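Local coordinates for protein cytidine deaminase (Burkholderia pseudomallei, PDB 3DMO) that probably catalyses the zinc-dependent hydrolytic deamination of cytidine and 2'-deoxycytidine to uridine and 2'-deoxyuridine, scavenging these nucleosides for UMP synthesis, at residues A[17-22]-A[84-89]; A[37-42]-A[80-85]. One frame throughout, in Å; residues are numbered along the deposited sequence.

Contact 1 of 2, residues A[17-22]-A[84-89]; sequences AAKAAR and AVVGET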
loop_
_atom_site.group_PDB
_atom_site.type_symbol
_atom_site.label_atom_id
_atom_site.label_comp_id
_atom_site.label_asym_id
_atom_site.label_seq_id
_atom_site.Cartn_x
_atom_site.Cartn_y
_atom_site.Cartn_z
ATOM N N ALA A 17 -0.618 5.203 26.950
ATOM C CA ALA A 17 0.543 5.208 26.054
ATOM C C ALA A 17 0.130 5.427 24.586
ATOM O O ALA A 17 0.806 6.142 23.849
ATOM C CB ALA A 17 1.357 3.925 26.224
ATOM N N ALA A 18 -0.991 4.832 24.180
ATOM C CA ALA A 18 -1.523 5.024 22.826
ATOM C C ALA A 18 -1.923 6.485 22.583
ATOM O O ALA A 18 -1.696 7.027 21.502
ATOM C CB ALA A 18 -2.696 4.092 22.578
ATOM N N LYS A 19 -2.503 7.123 23.594
ATOM C CA LYS A 19 -2.857 8.547 23.499
ATOM C C LYS A 19 -1.613 9.437 23.423
ATOM O O LYS A 19 -1.604 10.427 22.699
ATOM C CB LYS A 19 -3.755 8.966 24.669
ATOM C CG LYS A 19 -5.121 8.327 24.655
ATOM C CD LYS A 19 -5.979 8.766 25.848
ATOM C CE LYS A 19 -7.395 8.244 25.677
ATOM N NZ LYS A 19 -8.295 8.653 26.788
ATOM N N ALA A 20 -0.562 9.084 24.165
ATOM C CA ALA A 20 0.703 9.809 24.076
ATOM C C ALA A 20 1.336 9.651 22.690
ATOM O O ALA A 20 1.879 10.617 22.150
ATOM C CB ALA A 20 1.677 9.368 25.182
ATOM N N ALA A 21 1.249 8.439 22.128
ATOM C CA ALA A 21 1.704 8.138 20.762
ATOM C C ALA A 21 0.972 8.998 19.731
ATOM O O ALA A 21 1.596 9.595 18.852
ATOM C CB ALA A 21 1.505 6.659 20.455
ATOM N N ARG A 22 -0.351 9.069 19.877
ATOM C CA ARG A 22 -1.232 9.821 18.985
ATOM C C ARG A 22 -0.803 11.273 18.830
ATOM O O ARG A 22 -0.914 11.831 17.745
ATOM C CB ARG A 22 -2.687 9.735 19.475
ATOM C CG ARG A 22 -3.685 10.536 18.652
ATOM C CD ARG A 22 -5.124 10.271 19.089
ATOM N NE ARG A 22 -6.051 11.217 18.463
ATOM C CZ ARG A 22 -6.345 12.425 18.946
ATOM N NH1 ARG A 22 -5.804 12.848 20.079
ATOM N NH2 ARG A 22 -7.192 13.215 18.294
ATOM N N ALA A 84 -2.876 -1.352 21.946
ATOM C CA ALA A 84 -3.988 -0.401 22.127
ATOM C C ALA A 84 -4.000 0.574 20.960
ATOM O O ALA A 84 -2.940 0.994 20.502
ATOM C CB ALA A 84 -3.841 0.370 23.449
ATOM N N VAL A 85 -5.191 0.920 20.468
ATOM C CA VAL A 85 -5.339 1.867 19.351
ATOM C C VAL A 85 -6.381 2.921 19.758
ATOM O O VAL A 85 -7.430 2.575 20.323
ATOM C CB VAL A 85 -5.791 1.154 18.038
ATOM C CG1 VAL A 85 -5.601 2.073 16.808
ATOM C CG2 VAL A 85 -5.038 -0.160 17.847
ATOM N N VAL A 86 -6.098 4.195 19.469
ATOM C CA VAL A 86 -6.994 5.294 19.867
ATOM C C VAL A 86 -7.119 6.353 18.761
ATOM O O VAL A 86 -6.134 6.712 18.119
ATOM C CB VAL A 86 -6.556 5.938 21.229
ATOM C CG1 VAL A 86 -5.143 6.539 21.156
ATOM C CG2 VAL A 86 -7.561 6.980 21.682
ATOM N N GLY A 87 -8.339 6.838 18.546
ATOM C CA GLY A 87 -8.577 7.989 17.680
ATOM C C GLY A 87 -9.797 8.760 18.153
ATOM O O GLY A 87 -10.483 8.334 19.081
ATOM N N GLU A 88 -10.066 9.892 17.505
ATOM C CA GLU A 88 -11.219 10.732 17.827
ATOM C C GLU A 88 -12.457 10.211 17.080
ATOM O O GLU A 88 -12.910 10.796 16.086
ATOM C CB GLU A 88 -10.923 12.197 17.477
ATOM C CG GLU A 88 -11.989 13.193 17.931
ATOM C CD GLU A 88 -12.053 13.334 19.441
ATOM O OE1 GLU A 88 -13.032 12.832 20.048
ATOM O OE2 GLU A 88 -11.118 13.944 20.021
ATOM N N THR A 89 -13.002 9.108 17.576
ATOM C CA THR A 89 -14.129 8.442 16.934
ATOM C C THR A 89 -15.303 8.315 17.899
ATOM O O THR A 89 -15.134 8.442 19.116
ATOM C CB THR A 89 -13.727 7.036 16.406
ATOM O OG1 THR A 89 -13.023 6.324 17.432
ATOM C CG2 THR A 89 -12.817 7.153 15.184
HETATM O O HOH W 1 -8.355 11.320 15.767
HETATM O O HOH W 2 -9.378 15.243 18.536
#
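Arg-22 NH2 and Glu-88 meet through two water molecules. One accepts the backbone N-H of Glu-88, N to water O 2.8 Å, and lies in the guanidinium plane at its edge, where its bond from NH2 is weak; the other donates to Glu-88 OE2, 2.6 Å from it, and takes a second weak bond from NH2. This bridge closes one end of a helix-on-sheet packing in the cytidine deaminase fold: helix 11-22 lies on strand 80-87, the axes of residues 17-22 and 84-87 approaching to 7.6 Å at an angle of 50°. Direct pairing of the charges is not made: Arg-22 NH2 stands 4.4 Å from Glu-88 OE2, the guanidinium and carboxylate planes are perpendicular, and the oxygen sits well out of the guanidinium plane. The arginine chain, extended as far as NE with CG anti to the backbone N (chi1 177°), runs past the carbonyl of Val-86 and lays its guanidinium obliquely beside Gly-87 CA and Glu-88 CB, while NE is bonded to the carbonyl of Lys-33.

Further back along the strand the contact is apolar. Val-86 presses its CG1 branch against the helix backbone, 3.5 Å from Ala-18 O, and also touches the Ala-18 methyl. Its CG2 turns to the Lys-19 aliphatic chain, which passes across the valine at about a right angle. Small residues let the backbones come close, with Ala-18 CA and Ala-84 CA 6.0 Å apart; their methyl carbons, Ala-18 CB and Ala-84 CB, touch at 4.0 Å.

Contact 2 of 2, residues A[37-42]-A[80-85]; sequences ALVTND and FAAIAV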
loop_
_atom_site.group_PDB
_atom_site.type_symbol
_atom_site.label_atom_id
_atom_site.label_comp_id
_atom_site.label_asym_id
_atom_site.label_seq_id
_atom_site.Cartn_x
_atom_site.Cartn_y
_atom_site.Cartn_z
ATOM N N ALA A 37 -0.186 1.754 20.881
ATOM C CA ALA A 37 0.886 1.344 21.771
ATOM C C ALA A 37 0.895 -0.164 21.872
ATOM O O ALA A 37 -0.125 -0.783 22.166
ATOM C CB ALA A 37 0.728 1.972 23.138
ATOM N N LEU A 38 2.068 -0.731 21.628
ATOM C CA LEU A 38 2.264 -2.168 21.527
ATOM C C LEU A 38 3.152 -2.597 22.682
ATOM O O LEU A 38 4.197 -1.974 22.920
ATOM C CB LEU A 38 2.970 -2.459 20.200
ATOM C CG LEU A 38 3.363 -3.860 19.770
ATOM C CD1 LEU A 38 2.130 -4.731 19.540
ATOM C CD2 LEU A 38 4.192 -3.741 18.499
ATOM N N VAL A 39 2.745 -3.636 23.411
ATOM C CA VAL A 39 3.569 -4.130 24.512
ATOM C C VAL A 39 4.032 -5.536 24.180
ATOM O O VAL A 39 3.234 -6.367 23.771
ATOM C CB VAL A 39 2.860 -4.049 25.908
ATOM C CG1 VAL A 39 1.579 -4.894 25.958
ATOM C CG2 VAL A 39 3.843 -4.435 27.030
ATOM N N THR A 40 5.327 -5.779 24.341
ATOM C CA THR A 40 5.934 -7.034 23.920
ATOM C C THR A 40 5.918 -8.086 25.027
ATOM O O THR A 40 5.541 -7.806 26.165
ATOM C CB THR A 40 7.394 -6.815 23.479
ATOM O OG1 THR A 40 8.177 -6.433 24.616
ATOM C CG2 THR A 40 7.488 -5.713 22.428
ATOM N N ASN A 41 6.357 -9.288 24.676
ATOM C CA ASN A 41 6.520 -10.386 25.626
ATOM C C ASN A 41 7.371 -10.055 26.867
ATOM O O ASN A 41 7.090 -10.567 27.955
ATOM C CB ASN A 41 6.998 -11.667 24.908
ATOM C CG ASN A 41 8.287 -11.477 24.098
ATOM O OD1 ASN A 41 8.869 -10.398 24.048
ATOM N ND2 ASN A 41 8.736 -12.560 23.458
ATOM N N ASP A 42 8.383 -9.200 26.716
ATOM C CA ASP A 42 9.227 -8.806 27.841
ATOM C C ASP A 42 8.853 -7.440 28.429
ATOM O O ASP A 42 9.617 -6.845 29.197
ATOM C CB ASP A 42 10.721 -8.905 27.479
ATOM C CG ASP A 42 11.147 -7.933 26.389
ATOM O OD1 ASP A 42 12.368 -7.892 26.095
ATOM O OD2 ASP A 42 10.301 -7.209 25.824
ATOM N N PHE A 80 4.342 -10.359 20.756
ATOM C CA PHE A 80 3.536 -9.241 21.258
ATOM C C PHE A 80 2.384 -9.703 22.143
ATOM O O PHE A 80 1.681 -10.663 21.819
ATOM C CB PHE A 80 3.062 -8.359 20.099
ATOM C CG PHE A 80 4.167 -8.013 19.149
ATOM C CD1 PHE A 80 4.236 -8.616 17.899
ATOM C CD2 PHE A 80 5.181 -7.146 19.543
ATOM C CE1 PHE A 80 5.290 -8.324 17.032
ATOM C CE2 PHE A 80 6.238 -6.844 18.684
ATOM C CZ PHE A 80 6.288 -7.439 17.423
ATOM N N ALA A 81 2.228 -9.028 23.278
ATOM C CA ALA A 81 1.172 -9.347 24.234
ATOM C C ALA A 81 -0.140 -8.629 23.909
ATOM O O ALA A 81 -1.215 -9.230 23.957
ATOM C CB ALA A 81 1.624 -8.988 25.637
ATOM N N ALA A 82 -0.046 -7.341 23.590
ATOM C CA ALA A 82 -1.230 -6.504 23.379
ATOM C C ALA A 82 -0.893 -5.256 22.583
ATOM O O ALA A 82 0.248 -4.758 22.625
ATOM C CB ALA A 82 -1.853 -6.099 24.727
ATOM N N ILE A 83 -1.903 -4.740 21.884
ATOM C CA ILE A 83 -1.825 -3.440 21.227
ATOM C C ILE A 83 -3.073 -2.618 21.569
ATOM O O ILE A 83 -4.181 -3.148 21.559
ATOM C CB ILE A 83 -1.624 -3.587 19.682
ATOM C CG1 ILE A 83 -1.276 -2.239 19.032
ATOM C CG2 ILE A 83 -2.810 -4.288 19.023
ATOM C CD1 ILE A 83 -0.842 -2.366 17.566
ATOM N N ALA A 84 -2.876 -1.352 21.946
ATOM C CA ALA A 84 -3.988 -0.401 22.127
ATOM C C ALA A 84 -4.000 0.574 20.960
ATOM O O ALA A 84 -2.940 0.994 20.502
ATOM C CB ALA A 84 -3.841 0.370 23.449
ATOM N N VAL A 85 -5.191 0.920 20.468
ATOM C CA VAL A 85 -5.339 1.867 19.351
ATOM C C VAL A 85 -6.381 2.921 19.758
ATOM O O VAL A 85 -7.430 2.575 20.323
ATOM C CB VAL A 85 -5.791 1.154 18.038
ATOM C CG1 VAL A 85 -5.601 2.073 16.808
ATOM C CG2 VAL A 85 -5.038 -0.160 17.847
#
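Leu-38 and Phe-80 cross obliquely, a leucine methyl resting against the ring: Leu-38 CD2 is 3.7 Å from Phe-80 CD2, and CD1 reaches back to Phe-80 CB. The trans chi1 of Leu-38 (179°), together with a chi2 of 65°, brings CD1 over the neighbouring strand, where it also meets Ile-83 CB at 3.9 Å. Thr-40 approaches the same ring differently, its CG2 methyl lying at the ring edge near the plane, 4.0 Å from Phe-80 CD2. Its hydroxyl is turned elsewhere, donating to Asp-42 OD2 over 2.6 Å, and that carboxylate oxygen is also bonded to Tyr-75 OH.

On the face that carries Ala-37, Val-39, Ala-82 and Ala-84, Val-39 supplies the bulk: CG1 meets Ala-82 CB at 3.8 Å and lies close to the Ala-81 methyl.

These side chains stand on an antiparallel pair of strands, 34-40 and 80-87, inside the mixed sheet of the deaminase fold. Ala-37 and Ala-84 form a hydrogen-bonded pair, Leu-38 and Ile-83 a non-hydrogen-bonded one. Between Val-39 and Thr-40 the register slips by one residue in a classic beta bulge, at which Ala-81 and Ala-82 both face Val-39. Val-39 O accordingly takes two N-H groups, in the carbonyl plane from Ala-81 N at 2.9 Å and weakly from Ala-82 N, while Val-39 N gives a nearly straight bond (172°) to Ala-82 O.

Helix 62-72 covers Leu-38 and Phe-80 through Leu-67, Ala-70 and Leu-71. Ile-83, whose side chain lies about 4 Å from that of Glu-63, the predicted proton donor, sends CG1 alongside Ala-37 O at 3.6 Å.

Overall arrangement
Contacts 1 and 2 have centres 13 Å apart and meet on strand 80-87, sharing Ala-84 and Val-85. In chain order come helix 11-22, strand 34-40 and then strand 80-87, so two successive elements pack against one later strand: the helix over a face of the sheet, the neighbouring strand at its side. They also touch directly, with Ala-17 CB and Ala-37 CB 3.7 Å apart. The sheet therefore lies between helix 11-22 on one face and helix 62-72, which includes Glu-63, on the other: strand 80-87 turns Ala-82, Ala-84 and Val-86 to helix 11-22, while the Ile-83 side chain, on the opposite face, is about 10 Å from the zinc ion.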